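Local atomic coordinates of alanine racemase (Oenococcus oeni PSU-1, PDB entry 3HUR), a protein that belongs to the alanine racemase family and combines an N-terminal TIM-barrel domain with a C-terminal domain rich in beta strands. Residues F251-E256 and V335-K340; D15-A20 and G376-V381; Q24-W29 and I223-L228. One frame throughout, in Å; residues are numbered along the deposited sequence.

Interaction 1: residues F251-E256 and V335-K340; sequences FSVCSE and VTLIGK
Val335 N donates to Ser255 O over 2.7 Å. The return bond runs from Ser255 N to Val335 O at 2.8 Å, which makes Ser255 and Val335 an antiparallel hydrogen-bonded pair. Cys254 and Thr336 follow as a non-hydrogen-bonded pair. Leu337 N then donates to Val253 O at 2.9 Å, almost straight at 174°. The strands are strongly twisted against each other, with 137° between their directions.

Cys254 and Thr336 put their side chains on the same face. Cys254 SG and Thr336 OG1 lie 3.9 Å apart, a contact without a hydrogen bond. Thr336 turns its methyl CG2 anti to the backbone N, and this brings the methyl to 3.9 Å from Ser252 OG. Ser255 and Val335 point to the other face. There the apolar contact is between Val253 CG1 and Leu337 CD1, at 4.3 Å. Val335 CG2 lies alongside the backbone of Glu256, 4.2 Å from its CA. The hydroxyl of Ser255 is hydrogen-bonded to Pro9 O.

The two strands are neighbours in the mixed beta sheet of the C-terminal domain. Strand 251-263 also pairs with strand 10-15, through backbone bonds of Ser252 with Ser13 and of Cys254 with Trp11. On its other edge strand 334-339 pairs with strand 302-305. Met298 of strand 298-299 packs on both Val253 and Leu337.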
ATOM      1  N   PHE A 251     -24.777  -1.075  -8.351  1.00 32.34           N
ATOM      2  CA  PHE A 251     -23.883   0.054  -8.078  1.00 31.95           C
ATOM      3  C   PHE A 251     -22.938   0.240  -9.254  1.00 32.17           C
ATOM      4  O   PHE A 251     -22.705  -0.697  -9.986  1.00 31.59           O
ATOM      5  CB  PHE A 251     -23.076  -0.188  -6.798  1.00 31.56           C
ATOM      6  CG  PHE A 251     -22.279  -1.439  -6.849  1.00 29.49           C
ATOM      7  CD1 PHE A 251     -21.002  -1.432  -7.311  1.00 27.47           C
ATOM      8  CD2 PHE A 251     -22.860  -2.645  -6.515  1.00 29.58           C
ATOM      9  CE1 PHE A 251     -20.264  -2.615  -7.403  1.00 30.77           C
ATOM     10  CE2 PHE A 251     -22.149  -3.828  -6.608  1.00 30.23           C
ATOM     11  CZ  PHE A 251     -20.844  -3.824  -7.055  1.00 30.55           C
ATOM     12  N   SER A 252     -22.415   1.460  -9.397  1.00 32.47           N
ATOM     13  CA  SER A 252     -21.394   1.837 -10.346  1.00 32.03           C
ATOM     14  C   SER A 252     -20.505   2.866  -9.675  1.00 31.85           C
ATOM     15  O   SER A 252     -20.949   3.598  -8.763  1.00 31.19           O
ATOM     16  CB  SER A 252     -22.020   2.546 -11.504  1.00 33.23           C
ATOM     17  OG  SER A 252     -22.776   1.680 -12.319  1.00 36.71           O
ATOM     18  N   VAL A 253     -19.250   2.929 -10.117  1.00 31.10           N
ATOM     19  CA  VAL A 253     -18.399   4.031  -9.762  1.00 29.99           C
ATOM     20  C   VAL A 253     -18.423   4.923 -11.012  1.00 30.64           C
ATOM     21  O   VAL A 253     -18.252   4.447 -12.143  1.00 30.28           O
ATOM     22  CB  VAL A 253     -16.989   3.613  -9.358  1.00 29.92           C
ATOM     23  CG1 VAL A 253     -16.136   4.871  -9.044  1.00 28.33           C
ATOM     24  CG2 VAL A 253     -17.013   2.692  -8.163  1.00 26.14           C
ATOM     25  N   CYS A 254     -18.681   6.207 -10.793  1.00 30.04           N
ATOM     26  CA  CYS A 254     -18.811   7.148 -11.854  1.00 30.23           C
ATOM     27  C   CYS A 254     -17.915   8.333 -11.637  1.00 30.33           C
ATOM     28  O   CYS A 254     -17.497   8.634 -10.515  1.00 29.92           O
ATOM     29  CB  CYS A 254     -20.235   7.700 -11.871  1.00 30.73           C
ATOM     30  SG  CYS A 254     -21.484   6.527 -12.170  1.00 31.96           S
ATOM     31  N   SER A 255     -17.713   9.057 -12.727  1.00 30.33           N
ATOM     32  CA  SER A 255     -17.065  10.332 -12.701  1.00 30.36           C
ATOM     33  C   SER A 255     -17.696  11.196 -13.811  1.00 31.57           C
ATOM     34  O   SER A 255     -18.793  10.888 -14.284  1.00 30.50           O
ATOM     35  CB  SER A 255     -15.568  10.149 -12.899  1.00 30.47           C
ATOM     36  OG  SER A 255     -14.884  11.393 -12.850  1.00 26.91           O
ATOM     37  N   GLU A 256     -17.008  12.266 -14.208  1.00 32.39           N
ATOM     38  CA  GLU A 256     -17.510  13.167 -15.235  1.00 33.77           C
ATOM     39  C   GLU A 256     -16.364  13.811 -15.985  1.00 33.53           C
ATOM     40  O   GLU A 256     -15.270  13.854 -15.484  1.00 34.19           O
ATOM     41  CB  GLU A 256     -18.407  14.243 -14.608  1.00 34.28           C
ATOM     42  CG  GLU A 256     -17.663  15.231 -13.723  1.00 37.64           C
ATOM     43  CD  GLU A 256     -18.588  16.165 -12.968  1.00 40.82           C
ATOM     44  OE1 GLU A 256     -19.317  16.924 -13.609  1.00 43.43           O
ATOM     45  OE2 GLU A 256     -18.579  16.158 -11.724  1.00 45.15           O
ATOM     46  N   VAL A 335     -19.503   9.755 -16.640  1.00 35.43           N
ATOM     47  CA  VAL A 335     -18.674   8.635 -17.063  1.00 35.67           C
ATOM     48  C   VAL A 335     -18.834   7.488 -16.074  1.00 36.03           C
ATOM     49  O   VAL A 335     -18.966   7.709 -14.873  1.00 35.72           O
ATOM     50  CB  VAL A 335     -17.227   9.041 -17.101  1.00 36.14           C
ATOM     51  CG1 VAL A 335     -16.380   7.878 -17.435  1.00 36.41           C
ATOM     52  CG2 VAL A 335     -17.026  10.194 -18.111  1.00 36.62           C
ATOM     53  N   THR A 336     -18.885   6.263 -16.585  1.00 36.64           N
ATOM     54  CA  THR A 336     -19.040   5.085 -15.734  1.00 37.02           C
ATOM     55  C   THR A 336     -17.829   4.173 -15.912  1.00 37.12           C
ATOM     56  O   THR A 336     -17.400   3.890 -17.017  1.00 37.58           O
ATOM     57  CB  THR A 336     -20.328   4.304 -16.029  1.00 36.87           C
ATOM     58  OG1 THR A 336     -21.449   5.167 -15.856  1.00 40.28           O
ATOM     59  CG2 THR A 336     -20.481   3.141 -15.069  1.00 37.02           C
ATOM     60  N   LEU A 337     -17.271   3.742 -14.795  1.00 36.86           N
ATOM     61  CA  LEU A 337     -16.120   2.889 -14.811  1.00 36.62           C
ATOM     62  C   LEU A 337     -16.566   1.455 -14.987  1.00 37.31           C
ATOM     63  O   LEU A 337     -17.686   1.117 -14.640  1.00 37.13           O
ATOM     64  CB  LEU A 337     -15.316   3.098 -13.527  1.00 35.86           C
ATOM     65  CG  LEU A 337     -14.353   4.250 -13.829  1.00 35.46           C
ATOM     66  CD1 LEU A 337     -14.639   5.446 -13.009  1.00 33.02           C
ATOM     67  CD2 LEU A 337     -12.897   3.760 -13.730  1.00 32.77           C
ATOM     68  N   ILE A 338     -15.679   0.640 -15.567  1.00 38.31           N
ATOM     69  CA  ILE A 338     -15.925  -0.769 -15.798  1.00 38.77           C
ATOM     70  C   ILE A 338     -14.977  -1.586 -14.956  1.00 39.39           C
ATOM     71  O   ILE A 338     -13.768  -1.366 -14.980  1.00 39.19           O
ATOM     72  CB  ILE A 338     -15.668  -1.185 -17.264  1.00 39.50           C
ATOM     73  CG1 ILE A 338     -16.463  -0.295 -18.244  1.00 39.57           C
ATOM     74  CG2 ILE A 338     -15.980  -2.706 -17.443  1.00 36.53           C
ATOM     75  CD1 ILE A 338     -16.057  -0.530 -19.725  1.00 39.18           C
ATOM     76  N   GLY A 339     -15.531  -2.540 -14.221  1.00 40.59           N
ATOM     77  CA  GLY A 339     -14.748  -3.396 -13.328  1.00 41.81           C
ATOM     78  C   GLY A 339     -14.090  -4.569 -14.045  1.00 42.82           C
ATOM     79  O   GLY A 339     -14.684  -5.192 -14.938  1.00 43.01           O
ATOM     80  N   LYS A 340     -12.855  -4.867 -13.642  1.00 43.90           N
ATOM     81  CA  LYS A 340     -12.161  -6.090 -14.026  1.00 44.33           C
ATOM     82  C   LYS A 340     -13.074  -7.316 -13.897  1.00 45.24           C
ATOM     83  O   LYS A 340     -13.034  -8.209 -14.747  1.00 45.66           O
ATOM     84  CB  LYS A 340     -10.920  -6.273 -13.145  1.00 44.25           C
ATOM     85  CG  LYS A 340      -9.770  -5.283 -13.431  1.00 44.41           C
ATOM     86  CD  LYS A 340      -8.539  -5.620 -12.592  1.00 44.84           C
ATOM     87  CE  LYS A 340      -7.322  -4.757 -12.991  1.00 47.77           C
ATOM     88  NZ  LYS A 340      -6.308  -4.648 -11.875  1.00 47.59           N
TER

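Interaction 2: residues D15-A20 and G376-V381; sequences DLDAAA and GDLAEV
The carboxylate of Asp17 faces the first turn of helix 377-381, and CB of Leu378 lies on one face of it, above OD1, not over the group's centre. OD1 of Asp17 is 3.1 Å from that CB. OD1 also accepts from Leu378 N at 3.3 Å, on its syn side, with the donor 35° out of the carboxylate plane. OD2 of Asp17 takes a weak, bent bond from Asp377 N at 3.2 Å. Both amides are displaced toward the face that Leu378 CB occupies. Asp17 holds its CG beside its backbone N (chi1 -74°), which directs the carboxylate at the two amides.

Asp15 is the N-cap residue of helix 16-30. Its carboxylate OD1 is met from well above the plane by Ala18 N at 3.0 Å, a capping bond, with a weaker one from Asp17 N. Gly376, the N-cap residue of helix 377-381, has no side chain to cap it; Asp17 brings a carboxylate to its first-turn amides. The positive phi of Gly376 and the nearness of Asp17 OD2 both suit a residue without a side chain. Each helix follows a strand, 10-15 or 372-375, and these strands are parallel neighbours in one sheet. The helix directions differ by 105°.

The helix start probably stabilises the negative charge of Asp17, while Asp377 may oppose it: their OD2 atoms are 5.1 Å apart. Deeper in, Leu378 CD1 reaches Ala20 CB at 4.0 Å and Leu16 O at 3.5 Å. Leu16 CD1 touches Ala379 CB at 4.3 Å. Helix 48-57 packs beside them, with Leu51 on Leu16 and Ala54 on Leu378.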
ATOM      1  N   ASP A  15     -28.548   2.308  -7.778  1.00 30.42           N
ATOM      2  CA  ASP A  15     -29.882   2.316  -8.347  1.00 30.97           C
ATOM      3  C   ASP A  15     -30.855   1.509  -7.471  1.00 31.29           C
ATOM      4  O   ASP A  15     -30.814   0.261  -7.442  1.00 30.92           O
ATOM      5  CB  ASP A  15     -29.804   1.718  -9.738  1.00 31.40           C
ATOM      6  CG  ASP A  15     -31.144   1.391 -10.288  1.00 31.92           C
ATOM      7  OD1 ASP A  15     -32.137   1.567  -9.549  1.00 31.74           O
ATOM      8  OD2 ASP A  15     -31.188   0.940 -11.446  1.00 33.22           O
ATOM      9  N   LEU A  16     -31.729   2.209  -6.770  1.00 30.91           N
ATOM     10  CA  LEU A  16     -32.545   1.556  -5.752  1.00 30.61           C
ATOM     11  C   LEU A  16     -33.625   0.728  -6.348  1.00 31.63           C
ATOM     12  O   LEU A  16     -34.085  -0.200  -5.692  1.00 30.58           O
ATOM     13  CB  LEU A  16     -33.163   2.562  -4.782  1.00 30.13           C
ATOM     14  CG  LEU A  16     -32.167   3.300  -3.873  1.00 28.85           C
ATOM     15  CD1 LEU A  16     -32.826   4.432  -3.083  1.00 24.27           C
ATOM     16  CD2 LEU A  16     -31.471   2.302  -2.947  1.00 26.07           C
ATOM     17  N   ASP A  17     -34.017   1.042  -7.584  1.00 33.26           N
ATOM     18  CA  ASP A  17     -34.995   0.225  -8.315  1.00 35.34           C
ATOM     19  C   ASP A  17     -34.429  -1.174  -8.521  1.00 35.34           C
ATOM     20  O   ASP A  17     -35.137  -2.164  -8.377  1.00 35.73           O
ATOM     21  CB  ASP A  17     -35.309   0.769  -9.719  1.00 35.96           C
ATOM     22  CG  ASP A  17     -36.196   2.018  -9.713  1.00 39.80           C
ATOM     23  OD1 ASP A  17     -37.238   2.072  -9.022  1.00 43.66           O
ATOM     24  OD2 ASP A  17     -35.855   2.953 -10.464  1.00 46.88           O
ATOM     25  N   ALA A  18     -33.158  -1.229  -8.898  1.00 34.93           N
ATOM     26  CA  ALA A  18     -32.493  -2.480  -9.160  1.00 34.82           C
ATOM     27  C   ALA A  18     -32.341  -3.266  -7.876  1.00 35.09           C
ATOM     28  O   ALA A  18     -32.505  -4.484  -7.879  1.00 35.72           O
ATOM     29  CB  ALA A  18     -31.137  -2.255  -9.853  1.00 34.07           C
ATOM     30  N   ALA A  19     -32.103  -2.596  -6.755  1.00 34.83           N
ATOM     31  CA  ALA A  19     -32.062  -3.339  -5.498  1.00 35.17           C
ATOM     32  C   ALA A  19     -33.436  -3.989  -5.198  1.00 35.25           C
ATOM     33  O   ALA A  19     -33.510  -5.111  -4.679  1.00 34.72           O
ATOM     34  CB  ALA A  19     -31.599  -2.439  -4.302  1.00 34.28           C
ATOM     35  N   ALA A  20     -34.508  -3.267  -5.510  1.00 35.43           N
ATOM     36  CA  ALA A  20     -35.852  -3.733  -5.217  1.00 36.27           C
ATOM     37  C   ALA A  20     -36.089  -4.949  -6.070  1.00 37.72           C
ATOM     38  O   ALA A  20     -36.485  -6.012  -5.590  1.00 38.60           O
ATOM     39  CB  ALA A  20     -36.870  -2.682  -5.525  1.00 35.22           C
ATOM     40  N   GLY A 376     -32.705   6.756 -10.005  1.00 40.59           N
ATOM     41  CA  GLY A 376     -33.918   6.001 -10.364  1.00 41.27           C
ATOM     42  C   GLY A 376     -35.195   6.529  -9.739  1.00 41.92           C
ATOM     43  O   GLY A 376     -35.148   7.288  -8.787  1.00 41.96           O
ATOM     44  N   ASP A 377     -36.338   6.109 -10.287  1.00 43.21           N
ATOM     45  CA  ASP A 377     -37.660   6.628  -9.900  1.00 43.55           C
ATOM     46  C   ASP A 377     -37.908   6.349  -8.438  1.00 42.06           C
ATOM     47  O   ASP A 377     -38.381   7.201  -7.697  1.00 42.22           O
ATOM     48  CB  ASP A 377     -38.790   5.972 -10.738  1.00 44.85           C
ATOM     49  CG  ASP A 377     -38.770   6.378 -12.247  1.00 49.05           C
ATOM     50  OD1 ASP A 377     -38.180   7.428 -12.628  1.00 54.91           O
ATOM     51  OD2 ASP A 377     -39.386   5.639 -13.061  1.00 54.01           O
ATOM     52  N   LEU A 378     -37.585   5.145  -8.000  1.00 40.72           N
ATOM     53  CA  LEU A 378     -37.723   4.831  -6.568  1.00 40.06           C
ATOM     54  C   LEU A 378     -36.966   5.816  -5.679  1.00 39.47           C
ATOM     55  O   LEU A 378     -37.438   6.208  -4.629  1.00 39.67           O
ATOM     56  CB  LEU A 378     -37.202   3.429  -6.290  1.00 40.53           C
ATOM     57  CG  LEU A 378     -38.087   2.419  -5.580  1.00 40.69           C
ATOM     58  CD1 LEU A 378     -37.189   1.243  -5.191  1.00 39.83           C
ATOM     59  CD2 LEU A 378     -38.796   3.039  -4.378  1.00 40.25           C
ATOM     60  N   ALA A 379     -35.775   6.205  -6.108  1.00 39.44           N
ATOM     61  CA  ALA A 379     -34.966   7.173  -5.403  1.00 40.03           C
ATOM     62  C   ALA A 379     -35.646   8.541  -5.211  1.00 40.81           C
ATOM     63  O   ALA A 379     -35.554   9.136  -4.138  1.00 40.56           O
ATOM     64  CB  ALA A 379     -33.659   7.354  -6.126  1.00 39.94           C
ATOM     65  N   GLU A 380     -36.287   9.021  -6.268  1.00 41.96           N
ATOM     66  CA  GLU A 380     -37.106  10.250  -6.282  1.00 43.30           C
ATOM     67  C   GLU A 380     -38.208  10.122  -5.225  1.00 42.92           C
ATOM     68  O   GLU A 380     -38.303  10.970  -4.307  1.00 42.61           O
ATOM     69  CB  GLU A 380     -37.718  10.388  -7.699  1.00 44.57           C
ATOM     70  CG  GLU A 380     -38.066  11.767  -8.289  1.00 49.05           C
ATOM     71  CD  GLU A 380     -38.712  11.650  -9.751  1.00 56.14           C
ATOM     72  OE1 GLU A 380     -39.232  10.559 -10.164  1.00 58.06           O
ATOM     73  OE2 GLU A 380     -38.701  12.668 -10.495  1.00 60.22           O
ATOM     74  N   VAL A 381     -38.985   9.026  -5.321  1.00 42.25           N
ATOM     75  CA  VAL A 381     -40.139   8.782  -4.445  1.00 42.04           C
ATOM     76  C   VAL A 381     -39.780   8.725  -2.960  1.00 42.87           C
ATOM     77  O   VAL A 381     -40.549   9.219  -2.123  1.00 43.62           O
ATOM     78  CB  VAL A 381     -40.882   7.437  -4.799  1.00 42.76           C
ATOM     79  CG1 VAL A 381     -41.883   7.045  -3.684  1.00 41.06           C
ATOM     80  CG2 VAL A 381     -41.570   7.493  -6.196  1.00 40.08           C
TER

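Interaction 3: residues Q24-W29 and I223-L228; sequences QEIREW and IRPGQL. With SO4 (sulfate ion), chain B.
Ile26 meets three side chains of the loop 223-228, all by apolar contact. Its CG2 touches Ile223 CD1 at 3.8 Å, and the two side chains cross at a slant. The same Ile223 CD1 lies 3.6 Å from the carbonyl O of Ile26. CG2 of Ile26 also comes to 4.3 Å from Pro225 CG. The other branch takes a separate partner: the side chains of Ile26 and Leu228 reach toward each other tip to tip, with CG1 of Ile26 4.1 Å from CD2 of Leu228. The torsion of Ile26 sets this division, since CG1 stands anti to the backbone N (chi1 -158°) and CG2 sits between N and the carbonyl carbon. No hydrogen bond joins the two segments.

Ser206 OG is hydrogen-bonded to Gly226 N and Leu228 N and helps to fix the loop. It also bonds a sulfate ion, probably from the crystallisation liquor. Gln227 N gives the sulfate O1 a nearly straight bond of 3.3 Å (170°). Gly226 N gives O4 a weak one of 3.1 Å. In relatives the phosphate of pyridoxal 5'-phosphate is held at the corresponding place, and the sulfate is consistent with such an anion site.

The guanidinium of Arg27 forms a salt bridge with Asp62. The loop follows strand 222-223, the last strand of the TIM barrel, which pairs with strand 34-38. Helix 16-30 packs against the outside of the barrel here. Val35 of strand 34-38 touches Ile223 and Pro225, and Cys209 of helix 206-211 touches both Ile26 and Ile223.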
ATOM      1  N   GLN A  24     -37.348  -8.792  -5.331  1.00 38.81           N
ATOM      2  CA  GLN A  24     -38.411  -9.388  -6.115  1.00 40.62           C
ATOM      3  C   GLN A  24     -37.995 -10.692  -6.871  1.00 41.61           C
ATOM      4  O   GLN A  24     -38.733 -11.664  -6.845  1.00 42.44           O
ATOM      5  CB  GLN A  24     -39.001  -8.335  -7.064  1.00 40.72           C
ATOM      6  CG  GLN A  24     -39.887  -7.267  -6.326  1.00 42.48           C
ATOM      7  CD  GLN A  24     -40.010  -5.905  -7.083  1.00 44.61           C
ATOM      8  OE1 GLN A  24     -39.406  -5.692  -8.155  1.00 47.81           O
ATOM      9  NE2 GLN A  24     -40.780  -4.986  -6.508  1.00 42.25           N
ATOM     10  N   GLU A  25     -36.834 -10.721  -7.524  1.00 42.52           N
ATOM     11  CA  GLU A  25     -36.393 -11.897  -8.281  1.00 43.00           C
ATOM     12  C   GLU A  25     -36.181 -13.069  -7.408  1.00 42.76           C
ATOM     13  O   GLU A  25     -36.586 -14.182  -7.743  1.00 42.64           O
ATOM     14  CB  GLU A  25     -35.061 -11.674  -8.987  1.00 43.60           C
ATOM     15  CG  GLU A  25     -35.158 -10.855 -10.232  1.00 46.27           C
ATOM     16  CD  GLU A  25     -35.744 -11.619 -11.377  1.00 48.70           C
ATOM     17  OE1 GLU A  25     -35.195 -12.697 -11.746  1.00 50.50           O
ATOM     18  OE2 GLU A  25     -36.740 -11.112 -11.912  1.00 50.98           O
ATOM     19  N   ILE A  26     -35.494 -12.831  -6.304  1.00 42.85           N
ATOM     20  CA  ILE A  26     -35.096 -13.927  -5.462  1.00 43.48           C
ATOM     21  C   ILE A  26     -36.300 -14.472  -4.669  1.00 44.66           C
ATOM     22  O   ILE A  26     -36.255 -15.601  -4.153  1.00 44.67           O
ATOM     23  CB  ILE A  26     -33.900 -13.555  -4.561  1.00 42.81           C
ATOM     24  CG1 ILE A  26     -33.172 -14.815  -4.119  1.00 42.61           C
ATOM     25  CG2 ILE A  26     -34.344 -12.758  -3.343  1.00 42.59           C
ATOM     26  CD1 ILE A  26     -32.489 -15.573  -5.246  1.00 40.70           C
ATOM     27  N   ARG A  27     -37.354 -13.661  -4.559  1.00 46.08           N
ATOM     28  CA  ARG A  27     -38.636 -14.111  -4.011  1.00 47.55           C
ATOM     29  C   ARG A  27     -39.239 -15.161  -4.968  1.00 48.44           C
ATOM     30  O   ARG A  27     -39.633 -16.227  -4.544  1.00 47.51           O
ATOM     31  CB  ARG A  27     -39.617 -12.951  -3.843  1.00 47.31           C
ATOM     32  CG  ARG A  27     -40.796 -13.263  -2.922  1.00 48.41           C
ATOM     33  CD  ARG A  27     -41.849 -12.143  -2.919  1.00 50.44           C
ATOM     34  NE  ARG A  27     -42.363 -11.916  -1.565  1.00 53.66           N
ATOM     35  CZ  ARG A  27     -42.011 -10.912  -0.759  1.00 55.50           C
ATOM     36  NH1 ARG A  27     -41.142  -9.986  -1.155  1.00 58.18           N
ATOM     37  NH2 ARG A  27     -42.541 -10.824   0.456  1.00 55.30           N
ATOM     38  N   GLU A  28     -39.280 -14.827  -6.254  1.00 49.48           N
ATOM     39  CA  GLU A  28     -39.857 -15.698  -7.260  1.00 50.99           C
ATOM     40  C   GLU A  28     -39.005 -16.926  -7.466  1.00 49.81           C
ATOM     41  O   GLU A  28     -39.522 -17.955  -7.841  1.00 52.19           O
ATOM     42  CB  GLU A  28     -40.010 -14.985  -8.621  1.00 51.91           C
ATOM     43  CG  GLU A  28     -40.916 -13.755  -8.605  1.00 56.72           C
ATOM     44  CD  GLU A  28     -40.757 -12.874  -9.871  1.00 63.68           C
ATOM     45  OE1 GLU A  28     -40.701 -13.461 -10.991  1.00 68.06           O
ATOM     46  OE2 GLU A  28     -40.702 -11.610  -9.747  1.00 65.89           O
ATOM     47  N   TRP A  29     -37.707 -16.815  -7.246  1.00 48.04           N
ATOM     48  CA  TRP A  29     -36.780 -17.895  -7.526  1.00 46.02           C
ATOM     49  C   TRP A  29     -36.926 -18.983  -6.480  1.00 45.94           C
ATOM     50  O   TRP A  29     -36.644 -20.163  -6.745  1.00 45.72           O
ATOM     51  CB  TRP A  29     -35.366 -17.337  -7.482  1.00 45.05           C
ATOM     52  CG  TRP A  29     -34.223 -18.280  -7.804  1.00 41.20           C
ATOM     53  CD1 TRP A  29     -33.331 -18.817  -6.917  1.00 37.55           C
ATOM     54  CD2 TRP A  29     -33.809 -18.719  -9.106  1.00 36.99           C
ATOM     55  NE1 TRP A  29     -32.395 -19.577  -7.589  1.00 36.51           N
ATOM     56  CE2 TRP A  29     -32.671 -19.532  -8.932  1.00 36.02           C
ATOM     57  CE3 TRP A  29     -34.309 -18.521 -10.405  1.00 37.80           C
ATOM     58  CZ2 TRP A  29     -32.022 -20.158 -10.015  1.00 37.04           C
ATOM     59  CZ3 TRP A  29     -33.645 -19.133 -11.491  1.00 36.18           C
ATOM     60  CH2 TRP A  29     -32.523 -19.943 -11.279  1.00 36.01           C
ATOM     61  N   ILE A 223     -36.998 -16.141   3.660  1.00 36.17           N
ATOM     62  CA  ILE A 223     -35.635 -16.001   3.186  1.00 35.69           C
ATOM     63  C   ILE A 223     -34.965 -14.716   3.718  1.00 35.28           C
ATOM     64  O   ILE A 223     -35.638 -13.766   4.103  1.00 34.93           O
ATOM     65  CB  ILE A 223     -35.560 -16.092   1.662  1.00 35.55           C
ATOM     66  CG1 ILE A 223     -36.248 -14.920   0.962  1.00 35.05           C
ATOM     67  CG2 ILE A 223     -36.151 -17.422   1.192  1.00 35.98           C
ATOM     68  CD1 ILE A 223     -35.969 -14.890  -0.592  1.00 30.43           C
ATOM     69  N   ARG A 224     -33.632 -14.751   3.772  1.00 34.32           N
ATOM     70  CA  ARG A 224     -32.795 -13.712   4.385  1.00 32.86           C
ATOM     71  C   ARG A 224     -31.696 -13.237   3.453  1.00 31.91           C
ATOM     72  O   ARG A 224     -30.533 -13.393   3.746  1.00 31.86           O
ATOM     73  CB  ARG A 224     -32.160 -14.273   5.639  1.00 32.13           C
ATOM     74  CG  ARG A 224     -33.113 -14.323   6.773  1.00 33.46           C
ATOM     75  CD  ARG A 224     -32.364 -14.699   8.041  1.00 36.79           C
ATOM     76  NE  ARG A 224     -32.545 -16.125   8.125  1.00 42.42           N
ATOM     77  CZ  ARG A 224     -31.627 -17.049   8.322  1.00 41.18           C
ATOM     78  NH1 ARG A 224     -30.370 -16.794   8.601  1.00 38.05           N
ATOM     79  NH2 ARG A 224     -32.051 -18.279   8.292  1.00 45.88           N
ATOM     80  N   PRO A 225     -32.056 -12.677   2.302  1.00 31.70           N
ATOM     81  CA  PRO A 225     -31.037 -12.222   1.361  1.00 31.91           C
ATOM     82  C   PRO A 225     -30.254 -11.026   1.884  1.00 31.81           C
ATOM     83  O   PRO A 225     -30.844 -10.058   2.314  1.00 32.58           O
ATOM     84  CB  PRO A 225     -31.850 -11.829   0.148  1.00 31.53           C
ATOM     85  CG  PRO A 225     -33.179 -11.602   0.650  1.00 31.01           C
ATOM     86  CD  PRO A 225     -33.395 -12.517   1.743  1.00 31.45           C
ATOM     87  N   GLY A 226     -28.934 -11.155   1.900  1.00 31.57           N
ATOM     88  CA  GLY A 226     -28.010 -10.080   2.324  1.00 30.69           C
ATOM     89  C   GLY A 226     -27.129  -9.653   1.168  1.00 29.64           C
ATOM     90  O   GLY A 226     -27.547  -8.883   0.334  1.00 29.74           O
ATOM     91  N   GLN A 227     -25.938 -10.202   1.079  1.00 29.47           N
ATOM     92  CA  GLN A 227     -24.977  -9.731   0.110  1.00 29.89           C
ATOM     93  C   GLN A 227     -25.477  -9.726  -1.296  1.00 29.66           C
ATOM     94  O   GLN A 227     -24.951  -8.965  -2.134  1.00 30.34           O
ATOM     95  CB  GLN A 227     -23.777 -10.608   0.049  1.00 30.74           C
ATOM     96  CG  GLN A 227     -22.895 -10.590   1.181  1.00 33.60           C
ATOM     97  CD  GLN A 227     -21.552 -11.201   0.807  1.00 37.87           C
ATOM     98  OE1 GLN A 227     -21.074 -12.113   1.477  1.00 39.58           O
ATOM     99  NE2 GLN A 227     -20.931 -10.683  -0.263  1.00 37.88           N
ATOM    100  N   LEU A 228     -26.426 -10.590  -1.606  1.00 28.60           N
ATOM    101  CA  LEU A 228     -26.877 -10.692  -2.978  1.00 28.54           C
ATOM    102  C   LEU A 228     -27.721  -9.497  -3.374  1.00 28.45           C
ATOM    103  O   LEU A 228     -28.072  -9.343  -4.568  1.00 27.66           O
ATOM    104  CB  LEU A 228     -27.698 -11.975  -3.206  1.00 29.50           C
ATOM    105  CG  LEU A 228     -29.159 -12.046  -2.710  1.00 29.56           C
ATOM    106  CD1 LEU A 228     -30.117 -11.238  -3.534  1.00 29.32           C
ATOM    107  CD2 LEU A 228     -29.593 -13.515  -2.732  1.00 31.60           C
TER
HETATM  108  S   SO4 B 395     -25.791 -13.499   3.463  1.00 39.45           S
HETATM  109  O1  SO4 B 395     -24.784 -12.576   3.004  1.00 43.49           O
HETATM  110  O2  SO4 B 395     -25.306 -14.848   3.597  1.00 40.84           O
HETATM  111  O3  SO4 B 395     -26.155 -13.141   4.801  1.00 39.22           O
HETATM  112  O4  SO4 B 395     -26.815 -13.415   2.433  1.00 38.50           O

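Overall arrangement
Interactions 2 and 3 share helix 16-30. Interaction 2 uses its first turn and interaction 3 a later part, and their centres are about 17 Å apart. Interaction 1 belongs to the C-terminal domain, interaction 3 to the barrel. These two are the most distant pair, with centres about 25 Å apart and nearest atoms about 7 Å apart. Interaction 2 lies about 18 Å from interaction 1 between centres, about 5 Å at the nearest atoms. The link is strand 10-15, which pairs with strand 251-263 and leads straight into helix 16-30. The bound sulfate sits at interaction 3, on the loop 223-228. Interaction 2 joins segments near the two ends of the chain.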